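PDB 6QXL: pyruvate kinase from Pseudomonas aeruginosa, which probably catalyses the last step of glycolysis, the transfer of a phosphoryl group from phosphoenolpyruvate to ADP that yields pyruvate and ATP. Local coordinates for residues Gly67-Pro72 with Asp189-Ser194; Ser194-Ala199 with Leu218-Glu223; Leu237-Asp242 with Arg272-Val277. All blocks are in the same frame, centred on the assembly; numbering follows the deposited sequence.

How the contacts relate
All three contacts belong to the eight-stranded parallel barrel of the chain. Contact 1 pairs strand 64-68 with strand 190-193, and contact 2 runs from the end of 190-193 to the next strand, 217-222; their centres are 9 Å apart and they share Ser194. A salt bridge of 2.8 Å from Lys221 NZ to Asp68 OD1 ties them together close to the bound magnesium, which Glu223 and Asp250 hold, and to a malonate ion. Contact 3, centred 11 Å from contact 2, lies farther from that site, where helices 231-239 and 260-273 turn into strands; Asp242 OD2 reaches Leu218 N at 2.8 Å. Contacts 1 and 3 do not touch.

Contact 1: Gly67-Pro72 with Asp189-Ser194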
# COMPACT_ATOMS: atom_id res chain seq x y z
N GLY A 67 6.71 37.75 17.63
CA GLY A 67 6.70 39.12 17.14
C GLY A 67 6.61 39.10 15.64
O GLY A 67 7.45 38.50 14.97
N ASP A 68 5.60 39.78 15.10
CA ASP A 68 5.29 39.73 13.68
C ASP A 68 5.72 41.03 13.02
O ASP A 68 5.11 42.06 13.27
CB ASP A 68 3.77 39.44 13.49
CG ASP A 68 3.43 38.88 12.12
OD1 ASP A 68 3.97 39.41 11.12
OD2 ASP A 68 2.64 37.91 12.02
N LEU A 69 6.73 40.96 12.19
CA LEU A 69 7.23 42.13 11.44
C LEU A 69 6.23 42.56 10.38
O LEU A 69 5.64 41.73 9.69
CB LEU A 69 8.56 41.83 10.73
CG LEU A 69 9.71 41.32 11.64
CD1 LEU A 69 10.91 40.90 10.78
CD2 LEU A 69 10.08 42.40 12.69
N GLN A 70 6.03 43.87 10.24
CA GLN A 70 5.06 44.36 9.27
C GLN A 70 5.43 44.04 7.85
O GLN A 70 4.59 43.70 7.03
CB GLN A 70 4.89 45.86 9.45
CG GLN A 70 3.99 46.51 8.41
CD GLN A 70 3.74 47.97 8.66
OE1 GLN A 70 2.79 48.30 9.31
NE2 GLN A 70 4.62 48.86 8.11
N GLY A 71 6.71 44.17 7.52
CA GLY A 71 7.16 43.83 6.17
C GLY A 71 6.90 44.98 5.22
O GLY A 71 6.38 46.07 5.60
N PRO A 72 7.11 44.74 3.91
CA PRO A 72 6.81 45.70 2.86
C PRO A 72 5.32 45.64 2.40
O PRO A 72 4.94 45.27 1.30
CB PRO A 72 7.70 45.25 1.76
CG PRO A 72 7.73 43.73 1.88
CD PRO A 72 7.74 43.54 3.37
N ASP A 189 10.49 34.84 21.74
CA ASP A 189 10.76 33.45 21.41
C ASP A 189 10.71 33.18 19.90
O ASP A 189 11.47 32.37 19.39
CB ASP A 189 9.79 32.57 22.16
CG ASP A 189 9.80 32.87 23.65
OD1 ASP A 189 10.84 32.65 24.29
OD2 ASP A 189 8.81 33.38 24.17
N TYR A 190 9.80 33.87 19.20
CA TYR A 190 9.65 33.73 17.76
C TYR A 190 9.54 35.10 17.12
O TYR A 190 8.95 36.01 17.68
CB TYR A 190 8.40 32.90 17.40
CG TYR A 190 8.50 31.44 17.72
CD1 TYR A 190 9.18 30.57 16.88
CD2 TYR A 190 7.94 30.92 18.88
CE1 TYR A 190 9.28 29.23 17.18
CE2 TYR A 190 8.03 29.58 19.18
CZ TYR A 190 8.68 28.74 18.32
OH TYR A 190 8.78 27.43 18.65
N VAL A 191 10.10 35.21 15.92
CA VAL A 191 9.95 36.40 15.09
C VAL A 191 9.49 35.94 13.71
O VAL A 191 10.09 35.06 13.12
CB VAL A 191 11.27 37.16 14.97
CG1 VAL A 191 11.19 38.26 13.92
CG2 VAL A 191 11.63 37.75 16.31
N ALA A 192 8.44 36.58 13.21
CA ALA A 192 7.86 36.23 11.91
C ALA A 192 8.19 37.27 10.87
O ALA A 192 7.98 38.46 11.09
CB ALA A 192 6.37 36.06 12.02
N VAL A 193 8.70 36.81 9.73
CA VAL A 193 9.03 37.68 8.61
C VAL A 193 7.87 37.68 7.62
O VAL A 193 7.41 36.63 7.21
CB VAL A 193 10.31 37.19 7.92
CG1 VAL A 193 10.65 38.05 6.72
CG2 VAL A 193 11.45 37.19 8.91
N SER A 194 7.43 38.88 7.23
CA SER A 194 6.34 39.02 6.26
C SER A 194 6.89 39.16 4.85
O SER A 194 7.97 39.71 4.62
CB SER A 194 5.49 40.22 6.59
OG SER A 194 4.87 40.09 7.85
O HOH W 1 2.47 42.31 7.63
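Gly67 and Asp68 run parallel to Val191 and Ala192, their CA atoms 4.7 Å apart in both pairs, and the bonds alternate as parallel strands require: Gly67 N to Tyr190 O, Ala192 N to Gly67 O (2.8 Å), and Leu69 N to Ala192 O (3.0 Å). Val191 CA adds a CA-H...O contact to Gly67 O.

Beyond the strand ends the pairing passes to a side chain. Ser194 OG donates to Leu69 O at 2.6 Å, meeting the carbonyl almost head-on (C=O...OG angle 166°), with chi1 at -62° setting the hydroxyl anti to its own carbonyl carbon. A water donates to both Ser194 OG and Gln70 O. Gly71 CA passes 4.0 Å from Ser194 CB, the bare glycine lying alongside the serine.

Leu69 lays CG against Val191 CG1 at 4.1 Å and CD1 against Val193 CG2 at 4.2 Å, forming a small apolar patch beside helix 174-185. On the face shared by Asp68 and Ala192, Asp68 CG comes within 4.1 Å of Ala192 CB. Arg34 and Lys221 form salt bridges to Asp68 OD2 and OD1 respectively, which probably offsets the buried charge. Adjacent parallel strands whose C-terminal ends open toward the bound magnesium and malonate are the hallmark of the TIM barrel, here the catalytic domain of pyruvate kinase.

Contact 2: Ser194-Ala199 with Leu218-Glu223; sequences SFPRDA and LVAKIE. With MG (magnesium ion), chain N.
The polar contacts centre on Lys221 and Glu223, which reach from the strand end to the loop at Ser194 and Phe195. Lys221 NZ donates to Ser194 OG at 3.0 Å; a bend at chi3 (67°) in an otherwise extended chain carries the amine there. Besides its salt bridge to Asp68, the amine also makes a hydrogen bond to the malonate ion, which probably spreads its charge. Phe195 N gives a weak bond to Glu223 OE1 at 3.3 Å.

That same oxygen lies against one face of the Phe195 ring, 3.9 Å above the plane and over its centre, with ring and carboxylate planes 27° apart. The other oxygen, Glu223 OE2, binds the magnesium ion. Asp250 and a water also bind the metal. One carboxylate thus serves both loop and metal, and the metal bond through OE2 together with the weak N-H bond to OE1 may help to set its rotation.

A water bridges the backbones: it donates to Pro196 O and, at 2.6 Å, to Lys221 O, and accepts from Glu223 N.

The proline ring carbon Pro196 CD lies close to a carbonyl oxygen, Lys221 O, at 3.3 Å. Apolar contact is slight: Pro196 CG approaches Ala220 CB at 4.5 Å.

The loop leads from strand 190-193 to helix 199-211, with Asp198 at the N-cap of that helix. The helix covers Pro196 and Ala220, while strand 243-247 flanks 217-222 on its far side from 190-193.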
# COMPACT_ATOMS: atom_id res chain seq x y z
N SER A 194 7.43 38.88 7.23
CA SER A 194 6.34 39.02 6.26
C SER A 194 6.89 39.16 4.85
O SER A 194 7.97 39.71 4.62
CB SER A 194 5.49 40.22 6.59
OG SER A 194 4.87 40.09 7.85
N PHE A 195 6.13 38.59 3.92
CA PHE A 195 6.36 38.69 2.47
C PHE A 195 7.73 38.25 2.00
O PHE A 195 8.24 38.80 1.04
CB PHE A 195 6.09 40.17 1.94
CG PHE A 195 4.68 40.60 1.99
CD1 PHE A 195 3.68 40.14 1.17
CD2 PHE A 195 4.26 41.41 3.09
CE1 PHE A 195 2.32 40.51 1.37
CE2 PHE A 195 2.93 41.80 3.28
CZ PHE A 195 2.02 41.38 2.39
N PRO A 196 8.37 37.26 2.64
CA PRO A 196 9.62 36.80 2.05
C PRO A 196 9.37 36.06 0.75
O PRO A 196 8.33 35.42 0.58
CB PRO A 196 10.17 35.85 3.12
CG PRO A 196 8.99 35.34 3.80
CD PRO A 196 7.99 36.43 3.80
N ARG A 197 10.32 36.14 -0.17
CA ARG A 197 10.23 35.48 -1.47
C ARG A 197 11.19 34.32 -1.59
O ARG A 197 10.85 33.39 -2.34
CB ARG A 197 10.49 36.50 -2.57
CG ARG A 197 9.17 37.36 -2.69
CD ARG A 197 9.20 38.38 -3.81
NE ARG A 197 7.87 38.82 -4.26
CZ ARG A 197 7.49 40.08 -4.56
NH1 ARG A 197 8.32 41.08 -4.33
NH2 ARG A 197 6.25 40.33 -4.96
N ASP A 198 12.32 34.33 -0.91
CA ASP A 198 13.24 33.19 -1.02
C ASP A 198 14.13 33.13 0.20
O ASP A 198 14.08 34.00 1.05
CB ASP A 198 14.10 33.27 -2.30
CG ASP A 198 14.82 34.58 -2.44
OD1 ASP A 198 15.13 35.26 -1.45
OD2 ASP A 198 15.11 34.90 -3.59
N ALA A 199 14.93 32.09 0.28
CA ALA A 199 15.83 31.88 1.40
C ALA A 199 16.68 33.11 1.73
O ALA A 199 16.95 33.33 2.92
CB ALA A 199 16.73 30.66 1.16
N LEU A 218 12.94 31.85 13.80
CA LEU A 218 12.34 32.60 12.71
C LEU A 218 11.18 31.88 12.04
O LEU A 218 11.29 30.70 11.69
CB LEU A 218 13.38 32.90 11.66
CG LEU A 218 14.35 34.02 11.98
CD1 LEU A 218 15.31 34.13 10.81
CD2 LEU A 218 13.64 35.35 12.19
N VAL A 219 10.08 32.61 11.83
CA VAL A 219 8.92 32.10 11.13
C VAL A 219 8.80 32.75 9.78
O VAL A 219 8.68 33.97 9.70
CB VAL A 219 7.63 32.36 11.91
CG1 VAL A 219 6.46 31.69 11.21
CG2 VAL A 219 7.77 31.86 13.34
N ALA A 220 8.81 31.96 8.72
CA ALA A 220 8.55 32.46 7.37
C ALA A 220 7.07 32.44 7.07
O ALA A 220 6.45 31.39 7.08
CB ALA A 220 9.30 31.65 6.32
N LYS A 221 6.51 33.61 6.81
CA LYS A 221 5.11 33.71 6.41
C LYS A 221 5.01 33.50 4.91
O LYS A 221 5.57 34.25 4.15
CB LYS A 221 4.55 35.06 6.82
CG LYS A 221 4.46 35.20 8.33
CD LYS A 221 4.24 36.63 8.74
CE LYS A 221 2.87 37.15 8.32
NZ LYS A 221 2.57 38.47 8.91
N ILE A 222 4.28 32.47 4.50
CA ILE A 222 4.12 32.15 3.09
C ILE A 222 2.92 32.97 2.57
O ILE A 222 1.79 32.58 2.75
CB ILE A 222 3.90 30.64 2.87
CG1 ILE A 222 4.93 29.81 3.65
CG2 ILE A 222 3.95 30.30 1.39
CD1 ILE A 222 6.35 30.22 3.46
N GLU A 223 3.20 34.15 2.03
CA GLU A 223 2.24 35.10 1.51
C GLU A 223 2.49 35.58 0.08
O GLU A 223 1.77 36.38 -0.41
CB GLU A 223 2.26 36.37 2.38
CG GLU A 223 1.78 36.27 3.81
CD GLU A 223 1.85 37.57 4.60
OE1 GLU A 223 2.95 38.06 4.77
OE2 GLU A 223 0.82 38.08 5.09
MG MG N . -0.36 38.81 5.93
O HOH W 2 5.85 34.88 1.65
O HOH W 3 -2.19 40.57 6.34

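Contact 3: Leu237-Asp242 with Arg272-Val277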
# COMPACT_ATOMS: atom_id res chain seq x y z
N LEU A 237 12.68 28.24 0.91
CA LEU A 237 12.21 29.14 1.94
C LEU A 237 11.98 28.43 3.26
O LEU A 237 12.32 28.95 4.32
CB LEU A 237 10.94 29.81 1.44
CG LEU A 237 10.34 30.98 2.18
CD1 LEU A 237 11.40 31.98 2.61
CD2 LEU A 237 9.36 31.61 1.20
N ILE A 238 11.43 27.23 3.20
CA ILE A 238 11.20 26.45 4.42
C ILE A 238 12.52 26.09 5.09
O ILE A 238 12.65 26.19 6.31
CB ILE A 238 10.38 25.18 4.10
CG1 ILE A 238 8.95 25.55 3.77
CG2 ILE A 238 10.41 24.21 5.27
CD1 ILE A 238 8.06 24.40 3.35
N ARG A 239 13.49 25.66 4.31
CA ARG A 239 14.76 25.19 4.89
C ARG A 239 15.54 26.29 5.57
O ARG A 239 16.27 26.02 6.51
CB ARG A 239 15.63 24.51 3.85
CG ARG A 239 15.19 23.12 3.60
CD ARG A 239 16.19 22.37 2.78
NE ARG A 239 15.49 21.41 1.94
CZ ARG A 239 15.24 21.55 0.63
NH1 ARG A 239 15.55 22.66 -0.03
NH2 ARG A 239 14.58 20.58 0.01
N ALA A 240 15.34 27.51 5.11
CA ALA A 240 15.96 28.69 5.71
C ALA A 240 15.27 29.18 6.97
O ALA A 240 15.68 30.19 7.50
CB ALA A 240 16.01 29.82 4.68
N SER A 241 14.22 28.51 7.41
CA SER A 241 13.44 28.98 8.55
C SER A 241 13.41 27.92 9.63
O SER A 241 13.89 26.82 9.44
CB SER A 241 12.01 29.32 8.14
OG SER A 241 11.98 29.97 6.88
N ASP A 242 12.87 28.28 10.77
CA ASP A 242 12.60 27.34 11.83
C ASP A 242 11.14 26.95 11.83
O ASP A 242 10.79 25.87 12.32
CB ASP A 242 12.99 27.94 13.17
CG ASP A 242 14.42 28.43 13.17
OD1 ASP A 242 15.33 27.64 12.88
OD2 ASP A 242 14.64 29.62 13.42
N ARG A 272 6.71 19.84 7.63
CA ARG A 272 6.97 18.70 8.50
C ARG A 272 8.09 17.82 7.95
O ARG A 272 8.94 17.36 8.71
CB ARG A 272 5.70 17.88 8.72
CG ARG A 272 4.60 18.61 9.46
CD ARG A 272 3.27 17.88 9.49
NE ARG A 272 3.40 16.59 10.11
CZ ARG A 272 3.10 15.41 9.57
NH1 ARG A 272 2.55 15.31 8.36
NH2 ARG A 272 3.33 14.30 10.28
N ARG A 273 8.12 17.61 6.65
CA ARG A 273 9.17 16.79 6.06
C ARG A 273 10.56 17.37 6.28
O ARG A 273 11.50 16.62 6.50
CB ARG A 273 8.97 16.63 4.57
CG ARG A 273 7.89 15.69 4.26
CD ARG A 273 7.91 15.45 2.79
NE ARG A 273 6.87 14.48 2.53
CZ ARG A 273 6.30 14.27 1.35
NH1 ARG A 273 6.64 15.00 0.28
NH2 ARG A 273 5.32 13.37 1.29
N ASN A 274 10.66 18.70 6.25
CA ASN A 274 11.92 19.37 6.54
C ASN A 274 12.12 19.68 8.03
O ASN A 274 12.96 20.49 8.37
CB ASN A 274 12.04 20.64 5.72
CG ASN A 274 12.17 20.37 4.25
OD1 ASN A 274 13.26 20.07 3.78
ND2 ASN A 274 11.06 20.47 3.53
N ASN A 275 11.35 19.04 8.90
CA ASN A 275 11.51 19.18 10.35
C ASN A 275 11.34 20.60 10.86
O ASN A 275 12.07 21.05 11.71
CB ASN A 275 12.85 18.57 10.78
CG ASN A 275 12.94 17.08 10.46
OD1 ASN A 275 11.99 16.34 10.67
ND2 ASN A 275 14.08 16.64 10.00
N LYS A 276 10.35 21.30 10.31
CA LYS A 276 9.97 22.63 10.76
C LYS A 276 8.58 22.64 11.35
O LYS A 276 7.77 21.77 11.07
CB LYS A 276 10.02 23.61 9.60
CG LYS A 276 11.30 23.53 8.79
CD LYS A 276 12.54 23.70 9.65
CE LYS A 276 13.76 23.87 8.76
NZ LYS A 276 14.94 24.07 9.63
N VAL A 277 8.31 23.67 12.12
CA VAL A 277 6.99 23.89 12.74
C VAL A 277 6.12 24.64 11.75
O VAL A 277 6.62 25.45 10.96
CB VAL A 277 7.16 24.72 14.03
CG1 VAL A 277 5.84 24.88 14.76
CG2 VAL A 277 8.15 24.06 14.96
O HOH W 4 17.20 23.44 7.40
O HOH W 5 15.06 24.89 12.77
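This is a partly buried contact between two helix-to-strand turns at the N-terminal end of the barrel strands, made mainly by Lys276 reaching across to the chain around Ser241. Its side chain, bent at chi2 (-55°), runs past Ile238, with CG 3.7 Å from Ile238 CG2, and brings NZ to a weak bond with Ser241 O at 2.9 Å. Two waters extend this: one links NZ to Arg239 O, and a second donates to Asp242 OD1 and weakly accepts from NZ. The amine stays 4.8 Å from Asp242 OD1 itself, whose carboxylate forms a salt bridge through OD2 with Arg206 and accepts a hydrogen bond there from Leu218 N.

Nearer the surface, Arg239 NE makes a weak bond to Asn274 OD1 at 3.2 Å, the guanidinium and amide planes standing 79° apart. Asn274 ND2 turns back to His270 O, while its CB packs on Ile238 CG2 at 4.0 Å.

The backbones meet at the strand starts, where Val277 N points straight at Asp242 O, although the bond is a weak 3.3 Å.

Ser241 OG donates a hydrogen bond back to Leu237 O. Helix 260-273 ends in a Schellman motif with Asn275 at C-prime. Successive alpha-beta units side by side like these are typical of the TIM barrel.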